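Local coordinates for adenosine monophosphate-protein transferase (Pyrobaculum aerophilum, PDB 2JB7), which binds adenosine monophosphate and probably acts on adenosine or its nucleotide, as a member of the adenosine-specific kinase family whose exact reaction is not settled, at residues Q14-I19 and V85-N90; V10-G15 and A112-L117. All blocks are in the same frame, centred on the assembly; numbering follows the deposited sequence.

Interaction 1: Q14-I19 and V85-N90; sequences QGTNVI and VIYIRN. With AMP (adenosine monophosphate), chain D.
Asn17 and Ile19 pair antiparallel with Ile88 and Ile86, each pair closed by two backbone hydrogen bonds, and Val18 faces Tyr87 as the non-hydrogen-bonded pair between them. The axes of 17-19 and 85-89 come within 4.7 Å, their directions 156° apart. Val18 and Tyr87 point to the same face of the sheet. With CG2 of Val18 anti to the backbone N, this methyl lies over the centre of the Tyr87 ring, 3.8 Å from its centroid, in a CH-pi contact. The same methyl also meets CG1 of Val85. Tyr87 OH reaches on to Pro11 O, and helix 65-78 packs on this face through Leu70 and Leu74. Strands 17-22 and 83-89 are neighbours inside a five-stranded antiparallel sheet. On its other face, CB of Ile19 meets CB of Ile86 at 4.1 Å, and Ile100 of helix 93-101 touches both residues. Asn17 also points to that face. Its ND2 approaches O2' of AMP, in keeping with its place in the nucleotide pocket. Past the strand pairing, Arg89 reaches back along the loop. Its chain is extended from CG to NE, and NH1 donates to Gln14 O at 3.0 Å; the oxygen sits 24° out of the guanidinium plane. CG2 of Thr16 sits 3.4 Å above the centre of that guanidinium. NE forms a salt bridge with Glu66, while the Gln14 carbonyl and the Thr16 methyl hold the group from the loop side. Shortened to an alanine, this position would probably leave Gln14 O and the Glu66 carboxylate without their mate and the methyl of Thr16 uncovered. A water bridges the ends of the segments, donating to Gly15 O at 2.7 Å and accepting from Asn90 N.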
loop_
_atom_site.group_PDB
_atom_site.type_symbol
_atom_site.label_atom_id
_atom_site.label_comp_id
_atom_site.label_asym_id
_atom_site.label_seq_id
_atom_site.Cartn_x
_atom_site.Cartn_y
_atom_site.Cartn_z
ATOM N N GLN A 14 -2.785 -31.181 -8.240
ATOM C CA GLN A 14 -2.313 -31.192 -6.870
ATOM C C GLN A 14 -1.006 -30.422 -6.749
ATOM O O GLN A 14 -0.116 -30.528 -7.606
ATOM C CB GLN A 14 -2.130 -32.632 -6.369
ATOM C CG GLN A 14 -1.823 -32.746 -4.865
ATOM C CD GLN A 14 -2.772 -31.933 -3.971
ATOM O OE1 GLN A 14 -3.996 -31.935 -4.158
ATOM N NE2 GLN A 14 -2.200 -31.243 -2.976
ATOM N N GLY A 15 -0.886 -29.634 -5.682
ATOM C CA GLY A 15 0.284 -28.799 -5.500
ATOM C C GLY A 15 0.263 -27.446 -6.180
ATOM O O GLY A 15 1.225 -26.657 -6.031
ATOM N N THR A 16 -0.783 -27.172 -6.941
ATOM C CA THR A 16 -0.913 -25.840 -7.546
ATOM C C THR A 16 -1.991 -25.022 -6.834
ATOM O O THR A 16 -2.919 -25.566 -6.173
ATOM C CB THR A 16 -1.207 -25.892 -9.064
ATOM O OG1 THR A 16 -2.558 -26.304 -9.308
ATOM C CG2 THR A 16 -0.231 -26.830 -9.797
ATOM N N ASN A 17 -1.876 -23.702 -7.028
ATOM C CA ASN A 17 -2.920 -22.757 -6.744
ATOM C C ASN A 17 -3.198 -21.913 -7.968
ATOM O O ASN A 17 -2.326 -21.738 -8.817
ATOM C CB ASN A 17 -2.588 -21.865 -5.565
ATOM C CG ASN A 17 -2.718 -22.575 -4.253
ATOM O OD1 ASN A 17 -1.812 -23.326 -3.835
ATOM N ND2 ASN A 17 -3.843 -22.362 -3.602
ATOM N N VAL A 18 -4.437 -21.460 -8.112
ATOM C CA VAL A 18 -4.771 -20.585 -9.224
ATOM C C VAL A 18 -5.178 -19.202 -8.694
ATOM O O VAL A 18 -5.772 -19.113 -7.630
ATOM C CB VAL A 18 -5.881 -21.194 -10.102
ATOM C CG1 VAL A 18 -7.270 -21.095 -9.417
ATOM C CG2 VAL A 18 -5.885 -20.542 -11.498
ATOM N N ILE A 19 -4.801 -18.155 -9.432
ATOM C CA ILE A 19 -5.260 -16.776 -9.186
ATOM C C ILE A 19 -5.851 -16.293 -10.518
ATOM O O ILE A 19 -5.201 -16.375 -11.574
ATOM C CB ILE A 19 -4.112 -15.884 -8.687
ATOM C CG1 ILE A 19 -3.548 -16.442 -7.369
ATOM C CG2 ILE A 19 -4.582 -14.393 -8.493
ATOM C CD1 ILE A 19 -2.213 -15.759 -6.998
ATOM N N VAL A 85 -4.801 -15.161 -15.768
ATOM C CA VAL A 85 -4.737 -16.399 -15.025
ATOM C C VAL A 85 -3.317 -16.694 -14.632
ATOM O O VAL A 85 -2.395 -16.577 -15.438
ATOM C CB VAL A 85 -5.274 -17.580 -15.840
ATOM C CG1 VAL A 85 -5.079 -18.891 -15.085
ATOM C CG2 VAL A 85 -6.773 -17.307 -16.217
ATOM N N ILE A 86 -3.155 -17.031 -13.368
ATOM C CA ILE A 86 -1.867 -17.406 -12.784
ATOM C C ILE A 86 -2.002 -18.756 -12.119
ATOM O O ILE A 86 -2.899 -18.960 -11.328
ATOM C CB ILE A 86 -1.382 -16.383 -11.732
ATOM C CG1 ILE A 86 -1.167 -15.019 -12.376
ATOM C CG2 ILE A 86 -0.072 -16.887 -11.035
ATOM C CD1 ILE A 86 -0.993 -13.916 -11.328
ATOM N N TYR A 87 -1.138 -19.692 -12.505
ATOM C CA TYR A 87 -0.940 -20.914 -11.772
ATOM C C TYR A 87 0.427 -20.903 -11.124
ATOM O O TYR A 87 1.438 -20.590 -11.755
ATOM C CB TYR A 87 -1.039 -22.150 -12.699
ATOM C CG TYR A 87 -2.444 -22.607 -13.068
ATOM C CD1 TYR A 87 -3.088 -23.620 -12.357
ATOM C CD2 TYR A 87 -3.131 -22.025 -14.104
ATOM C CE1 TYR A 87 -4.354 -24.045 -12.728
ATOM C CE2 TYR A 87 -4.387 -22.459 -14.482
ATOM C CZ TYR A 87 -5.001 -23.448 -13.803
ATOM O OH TYR A 87 -6.247 -23.863 -14.219
ATOM N N ILE A 88 0.469 -21.306 -9.861
ATOM C CA ILE A 88 1.710 -21.311 -9.103
ATOM C C ILE A 88 1.962 -22.627 -8.355
ATOM O O ILE A 88 1.042 -23.251 -7.815
ATOM C CB ILE A 88 1.805 -20.163 -8.058
ATOM C CG1 ILE A 88 0.573 -20.087 -7.144
ATOM C CG2 ILE A 88 2.088 -18.765 -8.721
ATOM C CD1 ILE A 88 0.683 -19.053 -6.069
ATOM N N ARG A 89 3.231 -22.991 -8.307
ATOM C CA ARG A 89 3.730 -24.056 -7.448
ATOM C C ARG A 89 4.854 -23.467 -6.595
ATOM O O ARG A 89 5.500 -22.495 -6.985
ATOM C CB ARG A 89 4.312 -25.191 -8.304
ATOM C CG ARG A 89 3.331 -26.076 -8.991
ATOM C CD ARG A 89 4.053 -27.146 -9.801
ATOM N NE ARG A 89 3.129 -27.955 -10.578
ATOM C CZ ARG A 89 2.380 -28.947 -10.089
ATOM N NH1 ARG A 89 2.393 -29.265 -8.786
ATOM N NH2 ARG A 89 1.571 -29.627 -10.910
ATOM N N ASN A 90 5.140 -24.088 -5.450
ATOM C CA ASN A 90 6.262 -23.663 -4.585
ATOM C C ASN A 90 6.074 -22.284 -3.969
ATOM O O ASN A 90 7.012 -21.643 -3.486
ATOM C CB ASN A 90 7.632 -23.750 -5.305
ATOM C CG ASN A 90 7.876 -25.113 -5.890
ATOM O OD1 ASN A 90 7.382 -26.143 -5.388
ATOM N ND2 ASN A 90 8.671 -25.150 -6.945
HETATM P P AMP D . -7.426 -26.134 2.211
HETATM O O1P AMP D . -5.998 -26.630 2.056
HETATM O O2P AMP D . -7.969 -26.407 3.583
HETATM O O3P AMP D . -8.356 -26.548 1.085
HETATM O "O5'" AMP D . -7.276 -24.493 2.226
HETATM C "C5'" AMP D . -7.996 -23.526 1.442
HETATM C "C4'" AMP D . -7.047 -22.675 0.596
HETATM O "O4'" AMP D . -6.081 -21.955 1.387
HETATM C "C3'" AMP D . -6.250 -23.537 -0.374
HETATM O "O3'" AMP D . -6.979 -23.834 -1.571
HETATM C "C2'" AMP D . -5.055 -22.653 -0.625
HETATM O "O2'" AMP D . -5.338 -21.688 -1.658
HETATM C "C1'" AMP D . -4.839 -21.940 0.700
HETATM N N9 AMP D . -3.890 -22.628 1.596
HETATM C C8 AMP D . -4.031 -23.876 2.092
HETATM N N7 AMP D . -2.994 -24.197 2.916
HETATM C C5 AMP D . -2.166 -23.119 2.938
HETATM C C6 AMP D . -0.912 -22.759 3.604
HETATM N N6 AMP D . -0.240 -23.624 4.423
HETATM N N1 AMP D . -0.399 -21.532 3.402
HETATM C C2 AMP D . -0.998 -20.634 2.610
HETATM N N3 AMP D . -2.148 -20.892 1.972
HETATM C C4 AMP D . -2.770 -22.091 2.098
HETATM O O HOH W 1 3.728 -26.580 -4.963
#

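Interaction 2: V10-G15 and A112-L117; sequences VPIPQG and ATANPL. With AMP (adenosine monophosphate), chain D.
Val10 N donates to Leu117 O at 3.0 Å, with an angle of 151° at the hydrogen and the donor tilted 20° from the carbonyl plane. This is the one hydrogen bond between the two segments. The rest is van der Waals packing, mostly aliphatic, with CD1 of Ile12 also against backbone carbonyl oxygens. Val10 and Leu117 lie side by side and point the same way, with CG2 of Val10 3.8 Å from CG of Leu117. CD2 of Leu117 also packs against both methyls of Val10. Ile12 points toward the other segment and packs against the bend of 113-117. Its CG1 is anti to the carbonyl carbon (chi1 -53°) and the chain then runs on extended, which carries CD1 to 3.3 Å from Asn115 O. The same methyl meets CA of Ala114 at 3.9 Å, and CG2 of Ile12 lies against CB of Ala114. Val18 of strand 17-22 touches both Ile12 and Leu117. The place is a junction of two antiparallel sheets: strand 4-10 neighbours strand 117-125 in one, and segment 10-15 leads on to strand 17-22 of the other, where strand 108-113 is an edge strand within this chain. Polar bonds hold the turn of 113-115. From within, Asn115 N donates to Thr113 OG1 at 3.1 Å, an ST turn. From strand 128-136, Asp136 OD1 bonds to both Thr113 OG1 and Asn115 ND2. The same turn meets the ligand: Ala114 N, in its middle, donates to O3' of AMP at 2.8 Å, and CB of Ala114 lies 3.2 Å from the same oxygen. Tyr162 OH of the same chain and Ser53 OG of the second subunit also hydrogen-bond the nucleotide, and His82 of the second subunit packs on Thr113 and Asn115.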
loop_
_atom_site.group_PDB
_atom_site.type_symbol
_atom_site.label_atom_id
_atom_site.label_comp_id
_atom_site.label_asym_id
_atom_site.label_seq_id
_atom_site.Cartn_x
_atom_site.Cartn_y
_atom_site.Cartn_z
ATOM N N VAL A 10 -12.338 -25.141 -13.698
ATOM C CA VAL A 10 -10.935 -24.776 -13.627
ATOM C C VAL A 10 -10.161 -25.969 -13.107
ATOM O O VAL A 10 -10.361 -26.363 -11.957
ATOM C CB VAL A 10 -10.701 -23.561 -12.646
ATOM C CG1 VAL A 10 -9.259 -23.196 -12.579
ATOM C CG2 VAL A 10 -11.527 -22.347 -13.083
ATOM N N PRO A 11 -9.300 -26.564 -13.951
ATOM C CA PRO A 11 -8.461 -27.645 -13.477
ATOM C C PRO A 11 -7.393 -27.122 -12.505
ATOM O O PRO A 11 -6.706 -26.157 -12.810
ATOM C CB PRO A 11 -7.759 -28.129 -14.750
ATOM C CG PRO A 11 -8.502 -27.545 -15.893
ATOM C CD PRO A 11 -9.047 -26.267 -15.377
ATOM N N ILE A 12 -7.234 -27.780 -11.365
ATOM C CA ILE A 12 -6.192 -27.398 -10.423
ATOM C C ILE A 12 -5.466 -28.670 -9.983
ATOM O O ILE A 12 -5.949 -29.390 -9.097
ATOM C CB ILE A 12 -6.710 -26.618 -9.204
ATOM C CG1 ILE A 12 -7.545 -25.405 -9.649
ATOM C CG2 ILE A 12 -5.527 -26.190 -8.359
ATOM C CD1 ILE A 12 -8.052 -24.545 -8.525
ATOM N N PRO A 13 -4.331 -28.980 -10.644
ATOM C CA PRO A 13 -3.553 -30.149 -10.271
ATOM C C PRO A 13 -3.009 -30.033 -8.871
ATOM O O PRO A 13 -2.772 -28.930 -8.377
ATOM C CB PRO A 13 -2.386 -30.139 -11.248
ATOM C CG PRO A 13 -2.852 -29.281 -12.441
ATOM C CD PRO A 13 -3.750 -28.262 -11.792
ATOM N N GLN A 14 -2.785 -31.181 -8.240
ATOM C CA GLN A 14 -2.313 -31.192 -6.870
ATOM C C GLN A 14 -1.006 -30.422 -6.749
ATOM O O GLN A 14 -0.116 -30.528 -7.606
ATOM C CB GLN A 14 -2.130 -32.632 -6.369
ATOM C CG GLN A 14 -1.823 -32.746 -4.865
ATOM C CD GLN A 14 -2.772 -31.933 -3.971
ATOM O OE1 GLN A 14 -3.996 -31.935 -4.158
ATOM N NE2 GLN A 14 -2.200 -31.243 -2.976
ATOM N N GLY A 15 -0.886 -29.634 -5.682
ATOM C CA GLY A 15 0.284 -28.799 -5.500
ATOM C C GLY A 15 0.263 -27.446 -6.180
ATOM O O GLY A 15 1.225 -26.657 -6.031
ATOM N N ALA A 112 -8.533 -16.650 -5.522
ATOM C CA ALA A 112 -7.207 -17.191 -5.266
ATOM C C ALA A 112 -7.436 -18.481 -4.457
ATOM O O ALA A 112 -7.917 -18.405 -3.333
ATOM C CB ALA A 112 -6.365 -16.205 -4.532
ATOM N N THR A 113 -7.133 -19.648 -5.038
ATOM C CA THR A 113 -7.643 -20.877 -4.454
ATOM C C THR A 113 -7.028 -22.112 -5.065
ATOM O O THR A 113 -6.491 -22.062 -6.185
ATOM C CB THR A 113 -9.175 -20.962 -4.638
ATOM O OG1 THR A 113 -9.737 -21.938 -3.736
ATOM C CG2 THR A 113 -9.540 -21.320 -6.049
ATOM N N ALA A 114 -7.104 -23.230 -4.327
ATOM C CA ALA A 114 -6.778 -24.543 -4.867
ATOM C C ALA A 114 -7.994 -25.484 -4.758
ATOM O O ALA A 114 -7.875 -26.656 -5.059
ATOM C CB ALA A 114 -5.565 -25.144 -4.138
ATOM N N ASN A 115 -9.154 -24.944 -4.385
ATOM C CA ASN A 115 -10.431 -25.672 -4.359
ATOM C C ASN A 115 -11.007 -25.941 -5.723
ATOM O O ASN A 115 -10.680 -25.241 -6.682
ATOM C CB ASN A 115 -11.491 -24.871 -3.608
ATOM C CG ASN A 115 -11.205 -24.748 -2.148
ATOM O OD1 ASN A 115 -10.585 -25.617 -1.541
ATOM N ND2 ASN A 115 -11.717 -23.709 -1.558
ATOM N N PRO A 116 -11.925 -26.940 -5.812
ATOM C CA PRO A 116 -12.768 -27.064 -6.980
ATOM C C PRO A 116 -13.321 -25.684 -7.284
ATOM O O PRO A 116 -13.769 -24.999 -6.372
ATOM C CB PRO A 116 -13.861 -28.014 -6.499
ATOM C CG PRO A 116 -13.229 -28.826 -5.521
ATOM C CD PRO A 116 -12.236 -27.985 -4.824
ATOM N N LEU A 117 -13.261 -25.266 -8.543
ATOM C CA LEU A 117 -13.506 -23.848 -8.893
ATOM C C LEU A 117 -14.213 -23.769 -10.245
ATOM O O LEU A 117 -13.784 -24.450 -11.166
ATOM C CB LEU A 117 -12.195 -23.102 -8.970
ATOM C CG LEU A 117 -12.219 -21.647 -9.380
ATOM C CD1 LEU A 117 -13.045 -20.792 -8.381
ATOM C CD2 LEU A 117 -10.768 -21.166 -9.506
HETATM P P AMP D . -7.426 -26.134 2.211
HETATM O O1P AMP D . -5.998 -26.630 2.056
HETATM O O2P AMP D . -7.969 -26.407 3.583
HETATM O O3P AMP D . -8.356 -26.548 1.085
HETATM O "O5'" AMP D . -7.276 -24.493 2.226
HETATM C "C5'" AMP D . -7.996 -23.526 1.442
HETATM C "C4'" AMP D . -7.047 -22.675 0.596
HETATM O "O4'" AMP D . -6.081 -21.955 1.387
HETATM C "C3'" AMP D . -6.250 -23.537 -0.374
HETATM O "O3'" AMP D . -6.979 -23.834 -1.571
HETATM C "C2'" AMP D . -5.055 -22.653 -0.625
HETATM O "O2'" AMP D . -5.338 -21.688 -1.658
HETATM C "C1'" AMP D . -4.839 -21.940 0.700
HETATM N N9 AMP D . -3.890 -22.628 1.596
HETATM C C8 AMP D . -4.031 -23.876 2.092
HETATM N N7 AMP D . -2.994 -24.197 2.916
HETATM C C5 AMP D . -2.166 -23.119 2.938
HETATM C C6 AMP D . -0.912 -22.759 3.604
HETATM N N6 AMP D . -0.240 -23.624 4.423
HETATM N N1 AMP D . -0.399 -21.532 3.402
HETATM C C2 AMP D . -0.998 -20.634 2.610
HETATM N N3 AMP D . -2.148 -20.892 1.972
HETATM C C4 AMP D . -2.770 -22.091 2.098
#

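Both contacts are largely buried, and their centres lie 7 Å apart. Interaction 1 joins two neighbouring strands inside the five-stranded sheet and buries more surface. It rests on regular backbone pairing, with a charged, partly exposed end at Arg89. Interaction 2 lies where that sheet meets the three-stranded one and relies mainly on aliphatic packing of a loop and strand ends. The two share Gln14 and Gly15. They also touch directly: Val18 N lies 2.9 Å from Thr113 O, a probable hydrogen bond that links strands 17-22 and 108-113. Both reach AMP at its ribose, through a side chain in interaction 1 and a backbone amide in interaction 2.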